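Local coordinates for protein SAM-dependent methyltransferase (Geobacter sulfurreducens, PDB 5BP7) that binds S-adenosyl-L-homocysteine and probably transfers methyl groups from S-adenosylmethionine, at residues A[75-89]-A[105-118]. Sequence-based numbering, arbitrary orientation.
With SAH (S-adenosyl-L-homocysteine), chain D.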
ATOM      1  N   CYS A  75     -10.073  -8.450   2.046  1.00 31.95           N
ATOM      2  CA  CYS A  75     -11.245  -9.086   1.472  1.00 32.58           C
ATOM      3  C   CYS A  75     -10.897 -10.345   0.703  1.00 32.14           C
ATOM      4  O   CYS A  75     -11.504 -11.396   0.919  1.00 32.90           O
ATOM      5  CB  CYS A  75     -12.012  -8.127   0.564  1.00 33.58           C
ATOM      6  SG  CYS A  75     -12.900  -6.824   1.448  1.00 34.33           S
ATOM      7  N   THR A  76      -9.925 -10.243  -0.200  1.00 31.41           N
ATOM      8  CA  THR A  76      -9.563 -11.392  -1.040  1.00 31.30           C
ATOM      9  C   THR A  76      -8.936 -12.548  -0.203  1.00 31.13           C
ATOM     10  O   THR A  76      -9.188 -13.726  -0.459  1.00 31.28           O
ATOM     11  CB  THR A  76      -8.606 -11.012  -2.177  1.00 31.15           C
ATOM     12  OG1 THR A  76      -7.416 -10.408  -1.638  1.00 30.41           O
ATOM     13  CG2 THR A  76      -9.277 -10.081  -3.179  1.00 31.06           C
ATOM     14  N   TRP A  77      -8.162 -12.194   0.807  1.00 29.85           N
ATOM     15  CA  TRP A  77      -7.570 -13.207   1.685  1.00 30.51           C
ATOM     16  C   TRP A  77      -8.619 -13.829   2.645  1.00 30.91           C
ATOM     17  O   TRP A  77      -8.517 -15.017   3.000  1.00 31.37           O
ATOM     18  CB  TRP A  77      -6.380 -12.624   2.471  1.00 29.75           C
ATOM     19  CG  TRP A  77      -5.175 -12.267   1.640  1.00 29.95           C
ATOM     20  CD1 TRP A  77      -5.050 -12.341   0.279  1.00 30.39           C
ATOM     21  CD2 TRP A  77      -3.948 -11.698   2.119  1.00 29.90           C
ATOM     22  NE1 TRP A  77      -3.821 -11.874  -0.108  1.00 30.32           N
ATOM     23  CE2 TRP A  77      -3.127 -11.471   0.999  1.00 29.77           C
ATOM     24  CE3 TRP A  77      -3.469 -11.347   3.395  1.00 29.70           C
ATOM     25  CZ2 TRP A  77      -1.840 -10.939   1.111  1.00 30.37           C
ATOM     26  CZ3 TRP A  77      -2.186 -10.814   3.506  1.00 29.59           C
ATOM     27  CH2 TRP A  77      -1.389 -10.609   2.370  1.00 29.98           C
ATOM     28  N   ALA A  78      -9.612 -13.042   3.066  1.00 30.36           N
ATOM     29  CA  ALA A  78     -10.757 -13.609   3.804  1.00 31.04           C
ATOM     30  C   ALA A  78     -11.496 -14.640   2.954  1.00 32.30           C
ATOM     31  O   ALA A  78     -11.808 -15.740   3.438  1.00 32.20           O
ATOM     32  CB  ALA A  78     -11.701 -12.526   4.280  1.00 30.86           C
ATOM     33  N   ARG A  79     -11.725 -14.297   1.686  1.00 32.22           N
ATOM     34  CA  ARG A  79     -12.331 -15.235   0.736  1.00 33.92           C
ATOM     35  C   ARG A  79     -11.467 -16.489   0.522  1.00 35.15           C
ATOM     36  O   ARG A  79     -11.963 -17.603   0.648  1.00 36.54           O
ATOM     37  CB  ARG A  79     -12.579 -14.556  -0.604  1.00 34.42           C
ATOM     38  CG  ARG A  79     -13.286 -15.419  -1.651  1.00 36.47           C
ATOM     39  CD  ARG A  79     -13.240 -14.748  -3.022  1.00 36.95           C
ATOM     40  NE  ARG A  79     -11.851 -14.583  -3.454  1.00 36.70           N
ATOM     41  CZ  ARG A  79     -11.385 -13.659  -4.295  1.00 37.11           C
ATOM     42  NH1 ARG A  79     -12.204 -12.782  -4.884  1.00 37.87           N
ATOM     43  NH2 ARG A  79     -10.081 -13.614  -4.571  1.00 36.19           N
ATOM     44  N   ASP A  80     -10.178 -16.310   0.241  1.00 34.10           N
ATOM     45  CA  ASP A  80      -9.344 -17.415  -0.219  1.00 35.12           C
ATOM     46  C   ASP A  80      -8.679 -18.204   0.904  1.00 35.43           C
ATOM     47  O   ASP A  80      -8.309 -19.346   0.711  1.00 36.12           O
ATOM     48  CB  ASP A  80      -8.295 -16.898  -1.216  1.00 34.90           C
ATOM     49  CG  ASP A  80      -8.931 -16.301  -2.485  1.00 35.43           C
ATOM     50  OD1 ASP A  80     -10.060 -16.686  -2.836  1.00 37.06           O
ATOM     51  OD2 ASP A  80      -8.343 -15.402  -3.117  1.00 35.34           O
ATOM     52  N   HIS A  81      -8.457 -17.577   2.042  1.00 34.69           N
ATOM     53  CA  HIS A  81      -7.731 -18.227   3.144  1.00 35.80           C
ATOM     54  C   HIS A  81      -8.544 -18.378   4.445  1.00 36.00           C
ATOM     55  O   HIS A  81      -8.087 -19.013   5.386  1.00 36.70           O
ATOM     56  CB  HIS A  81      -6.368 -17.534   3.332  1.00 35.05           C
ATOM     57  CG  HIS A  81      -5.551 -17.507   2.076  1.00 35.68           C
ATOM     58  ND1 HIS A  81      -4.988 -18.637   1.529  1.00 37.28           N
ATOM     59  CD2 HIS A  81      -5.206 -16.483   1.256  1.00 35.27           C
ATOM     60  CE1 HIS A  81      -4.323 -18.315   0.431  1.00 37.39           C
ATOM     61  NE2 HIS A  81      -4.440 -17.013   0.244  1.00 36.22           N
ATOM     62  N   GLY A  82      -9.713 -17.741   4.511  1.00 35.74           N
ATOM     63  CA  GLY A  82     -10.526 -17.740   5.715  1.00 35.85           C
ATOM     64  C   GLY A  82      -9.924 -16.943   6.864  1.00 35.11           C
ATOM     65  O   GLY A  82     -10.114 -17.284   8.035  1.00 34.59           O
ATOM     66  N   ILE A  83      -9.178 -15.889   6.544  1.00 34.19           N
ATOM     67  CA  ILE A  83      -8.653 -15.002   7.594  1.00 33.70           C
ATOM     68  C   ILE A  83      -9.775 -14.121   8.115  1.00 33.36           C
ATOM     69  O   ILE A  83     -10.829 -14.002   7.503  1.00 32.80           O
ATOM     70  CB  ILE A  83      -7.438 -14.138   7.145  1.00 33.06           C
ATOM     71  CG1 ILE A  83      -7.778 -13.166   5.997  1.00 32.53           C
ATOM     72  CG2 ILE A  83      -6.276 -15.040   6.775  1.00 33.81           C
ATOM     73  CD1 ILE A  83      -8.126 -11.762   6.433  1.00 32.64           C
ATOM     74  N   ILE A  84      -9.530 -13.539   9.281  1.00 33.23           N
ATOM     75  CA  ILE A  84     -10.392 -12.494   9.829  1.00 33.12           C
ATOM     76  C   ILE A  84      -9.493 -11.280  10.027  1.00 32.57           C
ATOM     77  O   ILE A  84      -8.268 -11.421  10.045  1.00 31.82           O
ATOM     78  CB  ILE A  84     -11.076 -12.903  11.178  1.00 34.07           C
ATOM     79  CG1 ILE A  84     -10.047 -13.242  12.266  1.00 34.68           C
ATOM     80  CG2 ILE A  84     -12.020 -14.070  10.958  1.00 34.94           C
ATOM     81  CD1 ILE A  84     -10.618 -13.441  13.663  1.00 36.01           C
ATOM     82  N   GLY A  85     -10.086 -10.119  10.253  1.00 32.32           N
ATOM     83  CA  GLY A  85      -9.293  -8.968  10.599  1.00 32.23           C
ATOM     84  C   GLY A  85      -9.927  -7.608  10.467  1.00 33.18           C
ATOM     85  O   GLY A  85     -11.140  -7.470  10.234  1.00 32.73           O
ATOM     86  N   THR A  86      -9.049  -6.606  10.587  1.00 33.57           N
ATOM     87  CA  THR A  86      -9.414  -5.201  10.695  1.00 33.95           C
ATOM     88  C   THR A  86      -8.509  -4.367   9.811  1.00 32.87           C
ATOM     89  O   THR A  86      -7.282  -4.483   9.894  1.00 33.09           O
ATOM     90  CB  THR A  86      -9.243  -4.711  12.144  1.00 35.70           C
ATOM     91  OG1 THR A  86      -9.995  -5.564  13.009  1.00 37.20           O
ATOM     92  CG2 THR A  86      -9.751  -3.286  12.299  1.00 36.48           C
ATOM     93  N   GLY A  87      -9.116  -3.514   9.009  1.00 32.38           N
ATOM     94  CA  GLY A  87      -8.392  -2.559   8.189  1.00 32.54           C
ATOM     95  C   GLY A  87      -8.718  -1.128   8.600  1.00 33.48           C
ATOM     96  O   GLY A  87      -9.887  -0.773   8.688  1.00 33.84           O
ATOM     97  N   ILE A  88      -7.694  -0.305   8.844  1.00 33.23           N
ATOM     98  CA  ILE A  88      -7.900   1.095   9.208  1.00 34.82           C
ATOM     99  C   ILE A  88      -7.376   1.962   8.097  1.00 34.49           C
ATOM    100  O   ILE A  88      -6.222   1.813   7.678  1.00 32.86           O
ATOM    101  CB  ILE A  88      -7.220   1.473  10.525  1.00 36.89           C
ATOM    102  CG1 ILE A  88      -7.872   0.681  11.657  1.00 38.72           C
ATOM    103  CG2 ILE A  88      -7.397   2.959  10.836  1.00 38.30           C
ATOM    104  CD1 ILE A  88      -6.870  -0.021  12.521  1.00 40.32           C
ATOM    105  N   ASP A  89      -8.221   2.893   7.658  1.00 35.12           N
ATOM    106  CA  ASP A  89      -7.863   3.797   6.579  1.00 35.73           C
ATOM    107  C   ASP A  89      -8.489   5.178   6.732  1.00 37.89           C
ATOM    108  O   ASP A  89      -9.637   5.310   7.118  1.00 37.81           O
ATOM    109  CB  ASP A  89      -8.206   3.209   5.214  1.00 34.20           C
ATOM    110  CG  ASP A  89      -7.398   3.866   4.094  1.00 34.54           C
ATOM    111  OD1 ASP A  89      -7.812   4.936   3.579  1.00 35.02           O
ATOM    112  OD2 ASP A  89      -6.324   3.317   3.731  1.00 33.56           O
ATOM    113  N   LEU A 105     -18.000  -9.956  -1.833  1.00 46.47           N
ATOM    114  CA  LEU A 105     -17.321 -11.255  -1.761  1.00 45.45           C
ATOM    115  C   LEU A 105     -17.812 -12.191  -0.645  1.00 45.42           C
ATOM    116  O   LEU A 105     -17.256 -13.256  -0.463  1.00 45.42           O
ATOM    117  CB  LEU A 105     -15.818 -11.039  -1.617  1.00 44.37           C
ATOM    118  CG  LEU A 105     -15.113 -10.249  -2.717  1.00 43.65           C
ATOM    119  CD1 LEU A 105     -13.628 -10.227  -2.413  1.00 43.18           C
ATOM    120  CD2 LEU A 105     -15.352 -10.834  -4.097  1.00 44.37           C
ATOM    121  N   GLY A 106     -18.857 -11.811   0.076  1.00 45.12           N
ATOM    122  CA  GLY A 106     -19.417 -12.658   1.128  1.00 45.49           C
ATOM    123  C   GLY A 106     -18.554 -12.800   2.373  1.00 44.29           C
ATOM    124  O   GLY A 106     -18.632 -13.803   3.053  1.00 44.09           O
ATOM    125  N   VAL A 107     -17.743 -11.793   2.676  1.00 43.36           N
ATOM    126  CA  VAL A 107     -16.829 -11.850   3.831  1.00 42.15           C
ATOM    127  C   VAL A 107     -16.995 -10.671   4.796  1.00 42.11           C
ATOM    128  O   VAL A 107     -16.085 -10.371   5.572  1.00 42.00           O
ATOM    129  CB  VAL A 107     -15.353 -11.969   3.375  1.00 40.95           C
ATOM    130  CG1 VAL A 107     -15.135 -13.265   2.599  1.00 41.40           C
ATOM    131  CG2 VAL A 107     -14.930 -10.764   2.547  1.00 40.18           C
ATOM    132  N   ALA A 108     -18.154 -10.019   4.767  1.00 43.09           N
ATOM    133  CA  ALA A 108     -18.437  -8.894   5.660  1.00 44.08           C
ATOM    134  C   ALA A 108     -18.440  -9.266   7.146  1.00 44.56           C
ATOM    135  O   ALA A 108     -18.141  -8.436   7.982  1.00 44.09           O
ATOM    136  CB  ALA A 108     -19.762  -8.258   5.297  1.00 45.60           C
ATOM    137  N   ASP A 109     -18.765 -10.512   7.463  1.00 46.51           N
ATOM    138  CA  ASP A 109     -18.665 -11.003   8.847  1.00 48.33           C
ATOM    139  C   ASP A 109     -17.249 -11.411   9.272  1.00 46.86           C
ATOM    140  O   ASP A 109     -17.024 -11.708  10.429  1.00 46.97           O
ATOM    141  CB  ASP A 109     -19.663 -12.154   9.119  1.00 51.38           C
ATOM    142  CG  ASP A 109     -19.456 -13.378   8.211  1.00 53.26           C
ATOM    143  OD1 ASP A 109     -18.776 -13.303   7.151  1.00 53.53           O
ATOM    144  OD2 ASP A 109     -20.044 -14.428   8.541  1.00 56.99           O
ATOM    145  N   ARG A 110     -16.303 -11.444   8.339  1.00 45.42           N
ATOM    146  CA  ARG A 110     -14.927 -11.839   8.633  1.00 44.17           C
ATOM    147  C   ARG A 110     -13.960 -10.671   8.761  1.00 41.38           C
ATOM    148  O   ARG A 110     -13.018 -10.722   9.556  1.00 39.31           O
ATOM    149  CB  ARG A 110     -14.448 -12.814   7.558  1.00 45.81           C
ATOM    150  CG  ARG A 110     -15.195 -14.126   7.606  1.00 48.86           C
ATOM    151  CD  ARG A 110     -14.520 -15.173   6.755  1.00 52.11           C
ATOM    152  NE  ARG A 110     -13.455 -15.821   7.530  1.00 53.36           N
ATOM    153  CZ  ARG A 110     -13.690 -16.643   8.562  1.00 54.74           C
ATOM    154  NH1 ARG A 110     -14.932 -16.932   8.949  1.00 56.96           N
ATOM    155  NH2 ARG A 110     -12.679 -17.180   9.224  1.00 54.92           N
ATOM    156  N   VAL A 111     -14.167  -9.624   7.970  1.00 40.22           N
ATOM    157  CA  VAL A 111     -13.268  -8.463   8.000  1.00 39.20           C
ATOM    158  C   VAL A 111     -14.045  -7.167   8.246  1.00 38.94           C
ATOM    159  O   VAL A 111     -15.129  -6.977   7.726  1.00 41.00           O
ATOM    160  CB  VAL A 111     -12.395  -8.339   6.725  1.00 38.64           C
ATOM    161  CG1 VAL A 111     -11.406  -9.485   6.643  1.00 37.86           C
ATOM    162  CG2 VAL A 111     -13.255  -8.254   5.453  1.00 39.59           C
ATOM    163  N   THR A 112     -13.472  -6.308   9.075  1.00 37.94           N
ATOM    164  CA  THR A 112     -14.071  -5.050   9.490  1.00 38.85           C
ATOM    165  C   THR A 112     -13.207  -3.902   9.002  1.00 36.76           C
ATOM    166  O   THR A 112     -11.979  -3.989   9.032  1.00 35.29           O
ATOM    167  CB  THR A 112     -14.141  -4.965  11.029  1.00 39.46           C
ATOM    168  OG1 THR A 112     -14.970  -6.021  11.501  1.00 41.30           O
ATOM    169  CG2 THR A 112     -14.742  -3.652  11.505  1.00 41.03           C
ATOM    170  N   PHE A 113     -13.853  -2.800   8.638  1.00 36.56           N
ATOM    171  CA  PHE A 113     -13.139  -1.622   8.163  1.00 35.88           C
ATOM    172  C   PHE A 113     -13.529  -0.384   8.950  1.00 36.43           C
ATOM    173  O   PHE A 113     -14.707  -0.081   9.089  1.00 36.95           O
ATOM    174  CB  PHE A 113     -13.367  -1.437   6.669  1.00 36.21           C
ATOM    175  CG  PHE A 113     -12.832  -2.573   5.857  1.00 35.57           C
ATOM    176  CD1 PHE A 113     -11.462  -2.697   5.636  1.00 34.43           C
ATOM    177  CD2 PHE A 113     -13.680  -3.551   5.358  1.00 36.44           C
ATOM    178  CE1 PHE A 113     -10.948  -3.767   4.919  1.00 33.92           C
ATOM    179  CE2 PHE A 113     -13.167  -4.628   4.641  1.00 36.06           C
ATOM    180  CZ  PHE A 113     -11.799  -4.727   4.408  1.00 34.68           C
ATOM    181  N   ILE A 114     -12.526   0.316   9.468  1.00 35.58           N
ATOM    182  CA  ILE A 114     -12.735   1.489  10.288  1.00 36.69           C
ATOM    183  C   ILE A 114     -12.174   2.676   9.544  1.00 35.75           C
ATOM    184  O   ILE A 114     -11.023   2.649   9.113  1.00 33.87           O
ATOM    185  CB  ILE A 114     -12.003   1.372  11.645  1.00 37.78           C
ATOM    186  CG1 ILE A 114     -12.583   0.216  12.448  1.00 39.49           C
ATOM    187  CG2 ILE A 114     -12.140   2.662  12.466  1.00 38.91           C
ATOM    188  CD1 ILE A 114     -11.666  -0.231  13.566  1.00 40.57           C
ATOM    189  N   HIS A 115     -12.963   3.741   9.468  1.00 36.21           N
ATOM    190  CA  HIS A 115     -12.472   4.999   8.951  1.00 37.13           C
ATOM    191  C   HIS A 115     -11.714   5.766  10.044  1.00 37.78           C
ATOM    192  O   HIS A 115     -12.298   6.197  11.024  1.00 39.05           O
ATOM    193  CB  HIS A 115     -13.604   5.852   8.426  1.00 38.53           C
ATOM    194  CG  HIS A 115     -13.162   7.215   8.028  1.00 39.03           C
ATOM    195  ND1 HIS A 115     -13.780   8.354   8.482  1.00 41.02           N
ATOM    196  CD2 HIS A 115     -12.124   7.625   7.269  1.00 38.31           C
ATOM    197  CE1 HIS A 115     -13.157   9.409   7.998  1.00 41.08           C
ATOM    198  NE2 HIS A 115     -12.149   8.995   7.257  1.00 39.56           N
ATOM    199  N   GLY A 116     -10.409   5.927   9.875  1.00 37.13           N
ATOM    200  CA  GLY A 116      -9.596   6.550  10.914  1.00 37.63           C
ATOM    201  C   GLY A 116      -8.130   6.740  10.576  1.00 36.70           C
ATOM    202  O   GLY A 116      -7.626   6.242   9.571  1.00 35.64           O
ATOM    203  N   ASP A 117      -7.466   7.529  11.421  1.00 37.59           N
ATOM    204  CA  ASP A 117      -6.025   7.715  11.373  1.00 37.53           C
ATOM    205  C   ASP A 117      -5.351   6.562  12.097  1.00 36.20           C
ATOM    206  O   ASP A 117      -5.614   6.329  13.271  1.00 38.12           O
ATOM    207  CB  ASP A 117      -5.663   9.031  12.067  1.00 39.26           C
ATOM    208  CG  ASP A 117      -4.229   9.470  11.815  1.00 38.99           C
ATOM    209  OD1 ASP A 117      -3.324   8.654  11.541  1.00 37.98           O
ATOM    210  OD2 ASP A 117      -3.991  10.683  11.932  1.00 41.99           O
ATOM    211  N   ALA A 118      -4.449   5.875  11.426  1.00 35.09           N
ATOM    212  CA  ALA A 118      -3.788   4.700  12.006  1.00 34.08           C
ATOM    213  C   ALA A 118      -2.527   5.058  12.818  1.00 34.40           C
ATOM    214  O   ALA A 118      -1.843   4.150  13.300  1.00 34.36           O
ATOM    215  CB  ALA A 118      -3.460   3.704  10.900  1.00 32.72           C
TER
HETATM  216  N   SAH D 301      -2.385  -0.932   1.583  1.00 41.33           N
HETATM  217  CA  SAH D 301      -3.431  -0.329   0.673  1.00 41.76           C
HETATM  218  CB  SAH D 301      -3.334   1.202   0.547  1.00 39.24           C
HETATM  219  CG  SAH D 301      -1.985   1.834   0.197  1.00 40.15           C
HETATM  220  SD  SAH D 301      -2.185   3.517  -0.343  1.00 41.14           S
HETATM  221  C   SAH D 301      -3.430  -0.951  -0.696  1.00 43.97           C
HETATM  222  O   SAH D 301      -2.542  -1.738  -1.038  1.00 44.11           O
HETATM  223  OXT SAH D 301      -4.328  -0.693  -1.510  1.00 42.83           O
HETATM  224  C5' SAH D 301      -1.950   4.526   1.132  1.00 40.01           C
HETATM  225  C4' SAH D 301      -3.225   4.502   1.972  1.00 39.18           C
HETATM  226  O4' SAH D 301      -2.961   4.976   3.289  1.00 37.79           O
HETATM  227  C3' SAH D 301      -4.364   5.353   1.410  1.00 38.13           C
HETATM  228  O3' SAH D 301      -5.513   4.513   1.262  1.00 36.07           O
HETATM  229  C2' SAH D 301      -4.616   6.441   2.439  1.00 38.44           C
HETATM  230  O2' SAH D 301      -6.005   6.714   2.596  1.00 40.49           O
HETATM  231  C1' SAH D 301      -4.069   5.772   3.682  1.00 38.80           C
HETATM  232  N9  SAH D 301      -3.544   6.603   4.773  1.00 38.67           N
HETATM  233  C8  SAH D 301      -2.682   7.662   4.696  1.00 39.14           C
HETATM  234  N7  SAH D 301      -2.382   8.140   5.885  1.00 38.69           N
HETATM  235  C5  SAH D 301      -3.077   7.330   6.781  1.00 37.66           C
HETATM  236  C6  SAH D 301      -3.186   7.318   8.188  1.00 36.47           C
HETATM  237  N6  SAH D 301      -2.542   8.215   8.967  1.00 35.92           N
HETATM  238  N1  SAH D 301      -3.970   6.379   8.779  1.00 33.88           N
HETATM  239  C2  SAH D 301      -4.619   5.493   7.999  1.00 35.67           C
HETATM  240  N3  SAH D 301      -4.593   5.419   6.662  1.00 37.40           N
HETATM  241  C4  SAH D 301      -3.792   6.377   6.100  1.00 38.25           C
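G85, G87 and D89 pair in parallel with V111, F113 and H115, and six backbone hydrogen bonds run from G85 N–R110 O to G116 N–D89 O. Bare G87 leaves room for the F113 ring, whose CD1 lies 4.0 Å from G87 CA.

At the start of the strands R110 reaches back to the turn after helix 72-81. Its NH2 donates to G82 O (2.8 Å) and its NE, less straight at 141°, to I83 O (3.2 Å); both nitrogens sit above the carbonyl planes. I84 CG2 covers one guanidinium face, 3.6 Å from R110 NH2.

Apolar contacts pack the helix on strand 111-115 and the loop before it. A78 CB meets V107 CB (3.8 Å) in that loop and V111 CG1 on the strand, while chi1 -72° turns C75 SG to F113 CZ, met obliquely at 3.8 Å. I88 CG2 packs on A118 CB in the loop after 111-115.

D89, closing strand 84-89, and that loop hold S-adenosyl-L-homocysteine. D89 takes both ribose hydroxyls, OD1 from O2' at 2.7 Å, its carboxylate also bound by G69 N and S91 N. D117 OD1 accepts from adenine N6, and A118 N donates to N1 (2.7 Å). Strand 84-89, helix 92-104 and strand 111-115 form a beta-alpha-beta unit in a 3-2-1-4-5-7-6 sheet; an acidic residue ending the second strand and binding the ribose is characteristic of Rossmann-like class I methyltransferases.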